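Local coordinates for formiminoglutamase (Trypanosoma cruzi, PDB 4MYK), which hydrolyses N-formimino-L-glutamate to L-glutamate and formamide, as an arginase-like binuclear manganese enzyme, at residues Leu19-Ala24 and Leu81-Ala86; Gly51-Pro56 and Asn283-Glu288; Leu72-Asp77 and Phe302-Ala307; Lys100-Val105 and Asn128-Leu133; Val142-Ser147 and Phe180-Cys185. The protein carries 1 engineered substitution. All blocks are in the same frame, centred on the assembly; numbering follows the deposited sequence.

Interaction 1 of 5, residues Leu19-Ala24 and Leu81-Ala86; sequences LSLFSA and LKLYDA
Phe22 lies with one face of its ring on Leu83: CB of Leu83 stands 3.6 Å from the centroid of the Phe22 ring, 10° off the ring normal, in a CH-pi contact. From there the leucine runs obliquely beneath the ring, its CD2 reaching CE1 of Phe22 at 3.7 Å. The rim of the same ring is met near its plane by the backbone of Asp85, where CE2 of Phe22 lies 3.7 Å from N of Asp85. With CG anti to the carbonyl carbon (chi1 -73°), the Phe22 ring is carried over CB of Leu83.

The main chains are joined by one direct hydrogen bond, from N of Leu83 to O of Leu21 (2.8 Å, 166°), its donor sitting well above the carbonyl plane. O of Leu21 also takes a weak bond from N of Ser23, which closes the inverse gamma turn centred on Phe22. Two waters extend the pairing. One gives a proton to O of Leu81 at 3.0 Å and is also bonded to OG of Ser23; the other donates both to O of Ala24 and to O of Leu83, the latter at 2.8 Å.

Further out, Asp85 is held by the backbone N of Gly87 and by a salt bridge to Arg60, and Leu83 also touches Phe299 of helix 290-306. Strand 83-88 is the outermost strand at this end of the parallel sheet, bonded on its inner side to strand 32-37. The turn around Phe22 thus meets polar groups on the outer side of the strand, partly through water, while its ring face makes apolar contact with Leu83.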
# COMPACT_ATOMS: atom_id res chain seq x y z
N LEU A 19 -2.29 -5.63 27.34
CA LEU A 19 -2.15 -6.70 28.32
C LEU A 19 -2.44 -6.26 29.77
O LEU A 19 -3.06 -6.99 30.54
CB LEU A 19 -0.77 -7.33 28.21
CG LEU A 19 -0.54 -8.62 28.99
CD1 LEU A 19 -1.68 -9.57 28.72
CD2 LEU A 19 0.78 -9.23 28.62
N SER A 20 -2.03 -5.04 30.12
CA SER A 20 -2.21 -4.52 31.49
C SER A 20 -3.67 -4.23 31.90
O SER A 20 -3.96 -4.06 33.09
CB SER A 20 -1.37 -3.26 31.68
OG SER A 20 -1.80 -2.24 30.81
N LEU A 21 -4.57 -4.18 30.93
CA LEU A 21 -5.98 -3.91 31.20
C LEU A 21 -6.73 -5.19 31.57
O LEU A 21 -7.87 -5.13 32.05
CB LEU A 21 -6.64 -3.24 29.99
CG LEU A 21 -5.97 -1.96 29.48
CD1 LEU A 21 -6.55 -1.53 28.16
CD2 LEU A 21 -6.10 -0.87 30.52
N PHE A 22 -6.08 -6.33 31.34
CA PHE A 22 -6.62 -7.64 31.72
C PHE A 22 -6.40 -7.92 33.22
O PHE A 22 -5.75 -8.89 33.60
CB PHE A 22 -5.97 -8.74 30.88
CG PHE A 22 -6.46 -8.77 29.45
CD1 PHE A 22 -5.84 -8.01 28.48
CD2 PHE A 22 -7.55 -9.56 29.09
CE1 PHE A 22 -6.29 -8.04 27.16
CE2 PHE A 22 -8.01 -9.59 27.79
CZ PHE A 22 -7.38 -8.82 26.82
N SER A 23 -6.94 -7.03 34.04
CA SER A 23 -6.79 -7.09 35.49
C SER A 23 -8.09 -7.58 36.14
O SER A 23 -8.14 -7.81 37.35
CB SER A 23 -6.43 -5.70 36.02
OG SER A 23 -7.40 -4.75 35.61
N ALA A 24 -9.13 -7.72 35.33
CA ALA A 24 -10.40 -8.27 35.78
C ALA A 24 -10.22 -9.75 36.12
O ALA A 24 -9.89 -10.55 35.25
CB ALA A 24 -11.47 -8.09 34.70
N LEU A 81 -10.05 0.90 32.02
CA LEU A 81 -10.90 -0.18 31.51
C LEU A 81 -10.35 -1.52 31.96
O LEU A 81 -9.15 -1.66 32.18
CB LEU A 81 -10.97 -0.15 29.98
CG LEU A 81 -11.82 0.91 29.29
CD1 LEU A 81 -11.71 0.79 27.78
CD2 LEU A 81 -13.26 0.80 29.73
N LYS A 82 -11.24 -2.50 32.10
CA LYS A 82 -10.83 -3.87 32.35
C LYS A 82 -11.28 -4.76 31.22
O LYS A 82 -12.44 -4.73 30.82
CB LYS A 82 -11.37 -4.40 33.69
CG LYS A 82 -10.63 -3.87 34.91
CD LYS A 82 -11.34 -4.25 36.19
CE LYS A 82 -12.84 -4.03 36.05
NZ LYS A 82 -13.19 -2.71 35.43
N LEU A 83 -10.33 -5.53 30.68
CA LEU A 83 -10.60 -6.49 29.63
C LEU A 83 -10.56 -7.89 30.20
O LEU A 83 -9.87 -8.16 31.18
CB LEU A 83 -9.54 -6.38 28.53
CG LEU A 83 -9.75 -5.39 27.38
CD1 LEU A 83 -10.49 -4.15 27.85
CD2 LEU A 83 -8.40 -5.04 26.77
N TYR A 84 -11.31 -8.79 29.58
CA TYR A 84 -11.27 -10.20 29.94
C TYR A 84 -11.36 -11.03 28.69
O TYR A 84 -12.12 -10.73 27.78
CB TYR A 84 -12.42 -10.57 30.89
CG TYR A 84 -12.26 -11.92 31.53
CD1 TYR A 84 -12.85 -13.05 30.95
CD2 TYR A 84 -11.54 -12.08 32.70
CE1 TYR A 84 -12.72 -14.31 31.55
CE2 TYR A 84 -11.40 -13.33 33.30
CZ TYR A 84 -11.99 -14.44 32.71
OH TYR A 84 -11.86 -15.68 33.30
N ASP A 85 -10.55 -12.08 28.65
CA ASP A 85 -10.47 -12.96 27.50
C ASP A 85 -11.18 -14.25 27.89
O ASP A 85 -10.64 -15.07 28.63
CB ASP A 85 -9.00 -13.20 27.18
CG ASP A 85 -8.80 -13.99 25.91
OD1 ASP A 85 -9.78 -14.51 25.35
OD2 ASP A 85 -7.63 -14.12 25.49
N ALA A 86 -12.41 -14.41 27.42
CA ALA A 86 -13.22 -15.58 27.77
C ALA A 86 -12.83 -16.86 27.02
O ALA A 86 -13.42 -17.93 27.25
CB ALA A 86 -14.69 -15.28 27.58
O HOH W 1 -7.76 -2.47 34.68
O HOH W 2 -8.75 -10.08 32.93

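Interaction 2 of 5, residues Gly51-Pro56 and Asn283-Glu288; sequences GAKKGP and NPLVEE
Leu285, Gly51 and Pro284 make most of this contact, which contains no hydrogen bond between the two segments. The backbone angles of Gly51 (phi 133°) by themselves call for glycine, and without a side chain its CA is open to close approach: CD1 of Leu285 lies 3.5 Å from CA of Gly51, and OD1 of Asn283 comes to 3.3 Å from the same CA. The other branch of Leu285, CD2, meets the side chain of Lys54 at about a right angle, 4.2 Å from CG of Lys54. Pro284 lays its ring against the short 3-10 turn, with CD 3.5 Å from O of Gly51 and CG 3.6 Å from O of Lys54.

Asn283 ties the loop to the residue just before Gly51: its ND2 donates to O of Ala50 and to OG of Ser249, whereas its OD1 receives weak bonds from N of Leu285 and N of Val286, consistent with an Asx turn. The side chain of Ala52 lies about 11 Å from a manganese ion. The contact joins the entry to helix 55-63 with the loop that leaves strand 274-280 and runs into helix 290-306, where the side chain of Glu287 caps N of Tyr289 and N of Arg290.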
# COMPACT_ATOMS: atom_id res chain seq x y z
N GLY A 51 -8.11 -21.09 6.62
CA GLY A 51 -7.16 -20.53 7.57
C GLY A 51 -7.69 -19.53 8.58
O GLY A 51 -6.99 -19.20 9.55
N ALA A 52 -8.91 -19.03 8.37
CA ALA A 52 -9.49 -18.03 9.27
C ALA A 52 -9.67 -18.56 10.69
O ALA A 52 -9.75 -17.79 11.66
CB ALA A 52 -10.81 -17.51 8.72
N LYS A 53 -9.75 -19.87 10.83
CA LYS A 53 -9.86 -20.47 12.15
C LYS A 53 -8.61 -20.21 12.99
O LYS A 53 -8.63 -20.38 14.21
CB LYS A 53 -10.12 -21.97 12.03
CG LYS A 53 -8.88 -22.75 11.69
CD LYS A 53 -9.20 -24.10 11.11
CE LYS A 53 -7.93 -24.74 10.59
NZ LYS A 53 -7.08 -23.76 9.85
N LYS A 54 -7.52 -19.81 12.34
CA LYS A 54 -6.27 -19.49 13.04
C LYS A 54 -6.17 -18.01 13.46
O LYS A 54 -5.27 -17.63 14.20
CB LYS A 54 -5.06 -19.90 12.18
CG LYS A 54 -5.02 -21.40 11.89
CD LYS A 54 -3.80 -22.06 12.53
CE LYS A 54 -3.86 -23.59 12.43
NZ LYS A 54 -3.82 -24.13 11.03
N GLY A 55 -7.11 -17.20 12.98
CA GLY A 55 -7.19 -15.79 13.33
C GLY A 55 -7.19 -15.49 14.82
O GLY A 55 -6.43 -14.64 15.29
N PRO A 56 -8.05 -16.18 15.59
CA PRO A 56 -8.06 -15.93 17.04
C PRO A 56 -6.71 -16.14 17.74
O PRO A 56 -6.40 -15.39 18.67
CB PRO A 56 -9.11 -16.92 17.55
CG PRO A 56 -10.04 -17.10 16.39
CD PRO A 56 -9.14 -17.08 15.18
N ASN A 283 -6.87 -14.29 8.47
CA ASN A 283 -6.38 -15.56 7.95
C ASN A 283 -4.83 -15.62 7.88
O ASN A 283 -4.23 -15.19 6.88
CB ASN A 283 -7.01 -15.81 6.59
CG ASN A 283 -6.73 -17.18 6.07
OD1 ASN A 283 -5.71 -17.79 6.40
ND2 ASN A 283 -7.64 -17.68 5.24
N PRO A 284 -4.19 -16.13 8.95
CA PRO A 284 -2.73 -16.10 9.10
C PRO A 284 -2.01 -17.05 8.16
O PRO A 284 -0.79 -16.93 8.00
CB PRO A 284 -2.52 -16.53 10.56
CG PRO A 284 -3.84 -16.25 11.23
CD PRO A 284 -4.87 -16.54 10.19
N LEU A 285 -2.74 -17.98 7.55
CA LEU A 285 -2.17 -18.84 6.52
C LEU A 285 -1.94 -18.04 5.25
O LEU A 285 -1.05 -18.36 4.47
CB LEU A 285 -3.07 -20.03 6.20
CG LEU A 285 -3.67 -20.79 7.37
CD1 LEU A 285 -4.16 -22.16 6.90
CD2 LEU A 285 -2.64 -20.91 8.47
N VAL A 286 -2.75 -17.01 5.03
CA VAL A 286 -2.53 -16.15 3.87
C VAL A 286 -1.39 -15.16 4.12
O VAL A 286 -0.51 -15.00 3.27
CB VAL A 286 -3.80 -15.41 3.42
CG1 VAL A 286 -3.45 -14.44 2.31
CG2 VAL A 286 -4.83 -16.41 2.95
N GLU A 287 -1.41 -14.49 5.27
CA GLU A 287 -0.28 -13.68 5.73
C GLU A 287 -0.35 -13.62 7.25
O GLU A 287 -1.42 -13.42 7.81
CB GLU A 287 -0.31 -12.28 5.10
CG GLU A 287 0.98 -11.50 5.27
CD GLU A 287 1.08 -10.80 6.61
OE1 GLU A 287 0.03 -10.39 7.13
OE2 GLU A 287 2.20 -10.65 7.13
N GLU A 288 0.79 -13.79 7.92
CA GLU A 288 0.76 -14.10 9.35
C GLU A 288 1.33 -13.05 10.31
O GLU A 288 1.17 -13.17 11.52
CB GLU A 288 1.46 -15.42 9.61
CG GLU A 288 2.93 -15.40 9.22
CD GLU A 288 3.76 -16.33 10.07
OE1 GLU A 288 4.99 -16.13 10.13
OE2 GLU A 288 3.19 -17.26 10.70

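Interaction 3 of 5, residues Leu72-Asp77 and Phe302-Ala307; sequences LELNVD and FVLGFA
Leu74, Val76 and Leu304 meet beside one aromatic group, the ring of Phe266 on helix 258-270, which all three side chains touch. Helix 290-306 carries its own rings, Phe302 and Phe306, turned from the contact toward Phe114: Phe306 meets Phe114 edge to face, while Phe302 meets it with the planes at about 30°. What packs against the helix is a beta hairpin, the two-stranded antiparallel pair 70-71 and 76-77, with a G1 beta bulge where Asn75 and Val76 face Asn71. It lies at the periphery of the arginase-type alpha/beta fold, and the outer part of its turn belongs to the subunit interface, for Glu73 is hydrogen-bonded to Ser209 and Gly187 of a second subunit.

Across the contact only carbon surfaces and carbonyl oxygens meet. Leu304 divides its two methyls: CD1 faces CD1 of Leu74 at 3.9 Å, where the leucines cross at about a right angle, and CD2 goes to CG1 of Val76, also at 3.9 Å. Ala307 brings CB to 3.9 Å from O of Asp77. CG1 of Val76, anti to the backbone N (chi1 171°), comes against the helix main chain, 3.3 Å from O of Leu304.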
# COMPACT_ATOMS: atom_id res chain seq x y z
N LEU A 72 -0.97 9.41 23.66
CA LEU A 72 -0.84 10.85 23.77
C LEU A 72 -0.98 11.55 22.44
O LEU A 72 -0.97 12.77 22.37
CB LEU A 72 0.47 11.22 24.43
CG LEU A 72 0.30 11.16 25.95
CD1 LEU A 72 1.54 10.57 26.59
CD2 LEU A 72 -0.05 12.54 26.51
N GLU A 73 -1.11 10.77 21.39
CA GLU A 73 -1.40 11.34 20.08
C GLU A 73 -2.89 11.61 19.97
O GLU A 73 -3.30 12.64 19.44
CB GLU A 73 -0.94 10.41 18.97
CG GLU A 73 -1.08 11.01 17.60
CD GLU A 73 -0.68 10.05 16.53
OE1 GLU A 73 -0.12 8.98 16.85
OE2 GLU A 73 -0.92 10.37 15.35
N LEU A 74 -3.70 10.67 20.46
CA LEU A 74 -5.14 10.84 20.51
C LEU A 74 -5.54 11.45 21.85
O LEU A 74 -6.66 11.91 22.02
CB LEU A 74 -5.85 9.50 20.34
CG LEU A 74 -5.39 8.70 19.11
CD1 LEU A 74 -6.32 7.52 18.89
CD2 LEU A 74 -5.29 9.59 17.86
N ASN A 75 -4.59 11.45 22.78
CA ASN A 75 -4.81 11.92 24.14
C ASN A 75 -6.02 11.26 24.78
O ASN A 75 -6.94 11.92 25.25
CB ASN A 75 -4.89 13.45 24.21
CG ASN A 75 -3.52 14.11 24.09
OD1 ASN A 75 -2.59 13.79 24.84
ND2 ASN A 75 -3.38 15.02 23.13
N VAL A 76 -5.99 9.93 24.77
CA VAL A 76 -6.99 9.12 25.46
C VAL A 76 -6.27 8.10 26.33
O VAL A 76 -5.40 7.38 25.86
CB VAL A 76 -7.94 8.40 24.45
CG1 VAL A 76 -8.81 7.40 25.17
CG2 VAL A 76 -8.80 9.41 23.71
N ASP A 77 -6.62 8.08 27.61
CA ASP A 77 -6.07 7.10 28.53
C ASP A 77 -7.13 6.06 28.80
O ASP A 77 -8.21 6.37 29.30
CB ASP A 77 -5.66 7.79 29.83
CG ASP A 77 -4.98 6.83 30.81
OD1 ASP A 77 -4.77 5.66 30.46
OD2 ASP A 77 -4.65 7.27 31.93
N PHE A 302 -10.64 0.72 18.96
CA PHE A 302 -11.97 0.58 19.50
C PHE A 302 -11.92 0.79 21.01
O PHE A 302 -12.71 1.56 21.57
CB PHE A 302 -12.60 -0.79 19.22
CG PHE A 302 -13.81 -1.04 20.07
CD1 PHE A 302 -15.05 -0.55 19.68
CD2 PHE A 302 -13.70 -1.67 21.30
CE1 PHE A 302 -16.16 -0.71 20.48
CE2 PHE A 302 -14.80 -1.84 22.10
CZ PHE A 302 -16.04 -1.36 21.69
N VAL A 303 -11.00 0.09 21.67
CA VAL A 303 -10.83 0.16 23.11
C VAL A 303 -10.59 1.59 23.61
O VAL A 303 -11.18 2.01 24.61
CB VAL A 303 -9.67 -0.74 23.57
CG1 VAL A 303 -9.27 -0.41 25.00
CG2 VAL A 303 -10.06 -2.21 23.43
N LEU A 304 -9.75 2.34 22.90
CA LEU A 304 -9.53 3.75 23.20
C LEU A 304 -10.82 4.57 23.08
O LEU A 304 -11.10 5.43 23.92
CB LEU A 304 -8.48 4.34 22.27
CG LEU A 304 -7.03 3.99 22.54
CD1 LEU A 304 -6.14 4.72 21.56
CD2 LEU A 304 -6.65 4.35 23.96
N GLY A 305 -11.58 4.32 22.02
CA GLY A 305 -12.83 5.03 21.81
C GLY A 305 -13.79 4.73 22.94
O GLY A 305 -14.49 5.62 23.43
N PHE A 306 -13.81 3.47 23.35
CA PHE A 306 -14.67 3.01 24.43
C PHE A 306 -14.34 3.73 25.73
O PHE A 306 -15.23 4.16 26.47
CB PHE A 306 -14.52 1.51 24.61
CG PHE A 306 -15.63 0.87 25.38
CD1 PHE A 306 -16.80 0.49 24.74
CD2 PHE A 306 -15.50 0.65 26.74
CE1 PHE A 306 -17.83 -0.11 25.44
CE2 PHE A 306 -16.52 0.05 27.45
CZ PHE A 306 -17.69 -0.33 26.80
N ALA A 307 -13.05 3.88 26.00
CA ALA A 307 -12.62 4.56 27.21
C ALA A 307 -13.21 5.97 27.34
O ALA A 307 -13.18 6.56 28.43
CB ALA A 307 -11.09 4.61 27.28

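Interaction 4 of 5, residues Lys100-Val105 and Asn128-Leu133; sequences KLESKV and NGRAML
Glu102 and Arg130 form the salt bridge between helices 94-110 and 125-135, which pack together beside strand 114-119 in the arginase/deacetylase alpha/beta fold. The axes of the two short segments approach to 7.9 Å, and the helices, with their N-to-C directions 41° apart, run roughly the same way.

NE of Arg130 donates to OE1 of Glu102 at 3.1 Å, with an angle of 162° at the hydrogen. The carboxylate oxygen lies at the guanidinium edge, close to its plane, but is itself approached from above the carboxylate plane; the two planes are 64° apart. A water completes a ring with this bond: it accepts from NH2 of Arg130 at 2.9 Å and donates to OE1 of Glu102 at 3.1 Å. OE1 of Glu102 is therefore gripped twice, while OE2 makes a long, weak ion pair with Arg134. The glutamate chain gets there by running extended over the neighbouring helix, its CD 3.5 Å from CB of Arg130.

On the side facing the sheet, the amide of Asn128 is held by ND2, which donates to OD2 of Asp278. Its OD1 turns to the apolar side chains of the other helix and lies 3.5 Å from CG2 of Val105. Where the helices come closest, Ala131 puts its small side chain against the partner backbone: CB of Ala131 lies 3.5 Å from O of Glu102 and 3.7 Å from CG1 of Val105.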
# COMPACT_ATOMS: atom_id res chain seq x y z
N LYS A 100 -23.43 -22.15 20.88
CA LYS A 100 -22.67 -21.76 22.06
C LYS A 100 -22.11 -20.35 21.93
O LYS A 100 -21.95 -19.64 22.93
CB LYS A 100 -21.52 -22.74 22.30
CG LYS A 100 -21.94 -24.17 22.41
CD LYS A 100 -20.73 -25.00 22.73
CE LYS A 100 -19.93 -24.31 23.83
NZ LYS A 100 -19.00 -25.25 24.53
N LEU A 101 -21.78 -19.96 20.70
CA LEU A 101 -21.35 -18.60 20.40
C LEU A 101 -22.46 -17.59 20.68
O LEU A 101 -22.29 -16.67 21.46
CB LEU A 101 -20.86 -18.47 18.94
CG LEU A 101 -20.59 -17.04 18.46
CD1 LEU A 101 -19.60 -16.34 19.39
CD2 LEU A 101 -20.11 -17.00 17.02
N GLU A 102 -23.62 -17.77 20.06
CA GLU A 102 -24.76 -16.89 20.33
C GLU A 102 -25.10 -16.82 21.83
O GLU A 102 -25.32 -15.74 22.39
CB GLU A 102 -25.99 -17.35 19.54
CG GLU A 102 -27.24 -16.51 19.78
CD GLU A 102 -28.50 -17.12 19.16
OE1 GLU A 102 -28.37 -17.89 18.18
OE2 GLU A 102 -29.61 -16.84 19.67
N SER A 103 -25.14 -17.97 22.48
CA SER A 103 -25.56 -18.03 23.86
C SER A 103 -24.61 -17.22 24.73
O SER A 103 -25.02 -16.55 25.67
CB SER A 103 -25.64 -19.48 24.30
OG SER A 103 -26.18 -19.59 25.61
N LYS A 104 -23.33 -17.30 24.39
CA LYS A 104 -22.27 -16.63 25.14
C LYS A 104 -22.29 -15.12 24.96
O LYS A 104 -22.19 -14.38 25.92
CB LYS A 104 -20.90 -17.18 24.72
CG LYS A 104 -19.72 -16.49 25.40
CD LYS A 104 -19.84 -16.58 26.89
CE LYS A 104 -18.52 -16.27 27.55
NZ LYS A 104 -18.52 -16.72 28.97
N VAL A 105 -22.39 -14.67 23.72
CA VAL A 105 -22.49 -13.25 23.45
C VAL A 105 -23.70 -12.65 24.15
O VAL A 105 -23.63 -11.55 24.71
CB VAL A 105 -22.57 -12.97 21.92
CG1 VAL A 105 -22.83 -11.49 21.65
CG2 VAL A 105 -21.29 -13.43 21.24
N ASN A 128 -24.01 -14.02 16.39
CA ASN A 128 -23.79 -12.74 17.04
C ASN A 128 -24.98 -11.79 16.93
O ASN A 128 -25.37 -11.15 17.90
CB ASN A 128 -22.54 -12.07 16.45
CG ASN A 128 -21.26 -12.76 16.87
OD1 ASN A 128 -21.26 -13.57 17.79
ND2 ASN A 128 -20.17 -12.43 16.20
N GLY A 129 -25.54 -11.70 15.73
CA GLY A 129 -26.71 -10.88 15.51
C GLY A 129 -27.95 -11.37 16.25
O GLY A 129 -28.71 -10.56 16.78
N ARG A 130 -28.15 -12.68 16.28
CA ARG A 130 -29.28 -13.25 17.02
C ARG A 130 -29.16 -12.99 18.52
O ARG A 130 -30.16 -12.71 19.19
CB ARG A 130 -29.43 -14.74 16.72
CG ARG A 130 -29.99 -15.03 15.34
CD ARG A 130 -30.32 -16.50 15.15
NE ARG A 130 -29.14 -17.36 15.26
CZ ARG A 130 -28.35 -17.67 14.24
NH1 ARG A 130 -28.60 -17.17 13.03
NH2 ARG A 130 -27.31 -18.48 14.43
N ALA A 131 -27.94 -13.10 19.04
CA ALA A 131 -27.65 -12.67 20.41
C ALA A 131 -28.12 -11.23 20.66
O ALA A 131 -28.62 -10.91 21.74
CB ALA A 131 -26.15 -12.80 20.71
N MET A 132 -27.97 -10.37 19.65
CA MET A 132 -28.41 -8.97 19.72
C MET A 132 -29.93 -8.87 19.68
O MET A 132 -30.52 -8.11 20.45
CB MET A 132 -27.82 -8.13 18.58
CG MET A 132 -26.34 -7.78 18.71
SD MET A 132 -25.92 -6.56 19.98
CE MET A 132 -26.75 -5.09 19.36
N LEU A 133 -30.55 -9.61 18.77
CA LEU A 133 -32.00 -9.60 18.61
C LEU A 133 -32.73 -10.15 19.83
O LEU A 133 -33.91 -9.88 20.02
CB LEU A 133 -32.42 -10.38 17.36
CG LEU A 133 -31.91 -9.89 16.00
CD1 LEU A 133 -32.39 -10.82 14.89
CD2 LEU A 133 -32.33 -8.45 15.74
O HOH W 3 -26.85 -20.12 16.74

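Interaction 5 of 5, residues Val142-Ser147 and Phe180-Cys185; sequences VINVDS and FVEFAC. With MN (manganese (II) ion), chain C.
Val142-Val145 and Phe180-Phe183 run parallel, their axes 4.6 Å apart and 13° from alignment, joined by three backbone hydrogen bonds, Val181 N to Val142 O, Asn144 N to Val181 O and Phe183 N to Asn144 O, and by a fourth just past the strand, from N of Asp146 to O of Phe183. On one face of the sheet, Ile143 and Phe183 lie side by side, with CD1 of the isoleucine 3.7 Å from CB of the phenylalanine, and helix 216-227 packs over both. On the other face, Asn144 crosses obliquely to Glu182; its ND2 donates to the syn lone pair of OE1 of Glu182 at 2.9 Å, tilted out of the amide plane. CE1 of Phe180 reaches CB of Asn144 at 4.0 Å.

These are neighbouring strands of the parallel sheet of the arginase/deacetylase fold, and the manganese ions bind where strand 141-145 ends. OD1 of Asp146 binds one manganese at 2.2 Å, a site completed by His148, Asp236, Asp238 and a water. The same carboxylate also serves the second manganese, with Asn122 and Asp236. ND2 of Asn144 adds a weak bond to OD2 of Asp146, at 3.5 Å, linking Glu182 through the amide to this metal ligand.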
# COMPACT_ATOMS: atom_id res chain seq x y z
N VAL A 142 -27.74 -2.92 12.71
CA VAL A 142 -26.60 -3.72 12.26
C VAL A 142 -25.85 -3.05 11.10
O VAL A 142 -26.45 -2.62 10.12
CB VAL A 142 -27.04 -5.16 11.84
CG1 VAL A 142 -25.83 -5.99 11.34
CG2 VAL A 142 -27.75 -5.87 12.98
N ILE A 143 -24.52 -2.97 11.23
CA ILE A 143 -23.68 -2.55 10.11
C ILE A 143 -22.66 -3.62 9.71
O ILE A 143 -21.91 -4.12 10.56
CB ILE A 143 -23.00 -1.17 10.36
CG1 ILE A 143 -22.06 -0.82 9.20
CG2 ILE A 143 -22.28 -1.13 11.71
CD1 ILE A 143 -21.49 0.59 9.29
N ASN A 144 -22.67 -3.99 8.43
CA ASN A 144 -21.70 -4.91 7.87
C ASN A 144 -20.64 -4.14 7.06
O ASN A 144 -20.91 -3.69 5.94
CB ASN A 144 -22.40 -5.99 7.01
CG ASN A 144 -21.44 -7.03 6.41
OD1 ASN A 144 -20.39 -7.33 6.98
ND2 ASN A 144 -21.80 -7.57 5.27
N VAL A 145 -19.47 -3.97 7.67
CA VAL A 145 -18.28 -3.46 6.98
C VAL A 145 -17.63 -4.62 6.23
O VAL A 145 -17.09 -5.55 6.85
CB VAL A 145 -17.25 -2.86 7.97
CG1 VAL A 145 -16.04 -2.27 7.20
CG2 VAL A 145 -17.90 -1.80 8.86
N ASP A 146 -17.70 -4.57 4.91
CA ASP A 146 -17.40 -5.73 4.10
C ASP A 146 -17.33 -5.31 2.65
O ASP A 146 -18.20 -4.60 2.17
CB ASP A 146 -18.51 -6.75 4.30
CG ASP A 146 -18.13 -8.12 3.83
OD1 ASP A 146 -17.09 -8.26 3.16
OD2 ASP A 146 -18.88 -9.06 4.15
N SER A 147 -16.27 -5.74 1.96
CA SER A 147 -16.13 -5.47 0.53
C SER A 147 -17.13 -6.33 -0.24
O SER A 147 -17.39 -6.10 -1.42
CB SER A 147 -14.70 -5.73 0.04
OG SER A 147 -14.32 -7.09 0.19
N PHE A 180 -30.25 -1.61 8.67
CA PHE A 180 -29.13 -2.41 8.19
C PHE A 180 -28.31 -1.69 7.12
O PHE A 180 -28.85 -1.22 6.12
CB PHE A 180 -29.60 -3.78 7.69
CG PHE A 180 -28.51 -4.60 7.07
CD1 PHE A 180 -27.44 -5.04 7.83
CD2 PHE A 180 -28.55 -4.93 5.73
CE1 PHE A 180 -26.43 -5.79 7.26
CE2 PHE A 180 -27.54 -5.69 5.16
CZ PHE A 180 -26.49 -6.12 5.93
N VAL A 181 -27.01 -1.59 7.35
CA VAL A 181 -26.13 -0.94 6.40
C VAL A 181 -25.00 -1.87 5.94
O VAL A 181 -24.34 -2.52 6.75
CB VAL A 181 -25.53 0.37 6.96
CG1 VAL A 181 -24.56 0.98 5.97
CG2 VAL A 181 -26.64 1.34 7.31
N GLU A 182 -24.83 -1.96 4.62
CA GLU A 182 -23.67 -2.59 4.02
C GLU A 182 -22.67 -1.47 3.80
O GLU A 182 -22.95 -0.53 3.06
CB GLU A 182 -24.04 -3.23 2.68
CG GLU A 182 -25.08 -4.33 2.76
CD GLU A 182 -24.49 -5.70 3.11
OE1 GLU A 182 -23.39 -5.76 3.69
OE2 GLU A 182 -25.14 -6.72 2.80
N PHE A 183 -21.52 -1.57 4.45
CA PHE A 183 -20.57 -0.47 4.46
C PHE A 183 -19.27 -0.81 3.75
O PHE A 183 -18.62 -1.80 4.07
CB PHE A 183 -20.27 -0.08 5.90
CG PHE A 183 -19.62 1.26 6.03
CD1 PHE A 183 -18.23 1.37 5.98
CD2 PHE A 183 -20.38 2.40 6.18
CE1 PHE A 183 -17.62 2.60 6.08
CE2 PHE A 183 -19.77 3.64 6.29
CZ PHE A 183 -18.40 3.74 6.24
N ALA A 184 -18.91 0.02 2.77
CA ALA A 184 -17.68 -0.15 2.00
C ALA A 184 -17.72 -1.39 1.12
O ALA A 184 -16.69 -2.01 0.86
CB ALA A 184 -16.47 -0.20 2.91
N CYS A 185 -18.91 -1.75 0.67
CA CYS A 185 -19.06 -2.82 -0.29
C CYS A 185 -18.58 -2.37 -1.68
O CYS A 185 -18.57 -1.17 -1.99
CB CYS A 185 -20.51 -3.32 -0.33
SG CYS A 185 -21.73 -2.00 -0.43
MN MN C . -15.78 -9.97 2.87
O HOH W 4 -21.09 -4.45 2.59
O HOH W 5 -17.14 -11.95 2.84

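From the N terminus, interaction 1 closes the first loop, bringing residues 19-24 onto edge strand 83-88. Before that loop ends, residues 51-56 and 72-77 set out on the far longer loops of interactions 2 and 3, which close near the C terminus at 283-288 and 302-307; interactions 1, 2 and 3 therefore all cross one another. Interactions 4 and 5 follow in series and are both enclosed by interactions 2 and 3, joining consecutive helices beside the sheet and then neighbouring strands at the metal centre. Interactions 1 and 3 touch where Leu81 packs on Val303 and Phe306, so helix 290-306 links the hairpin with the sheet edge.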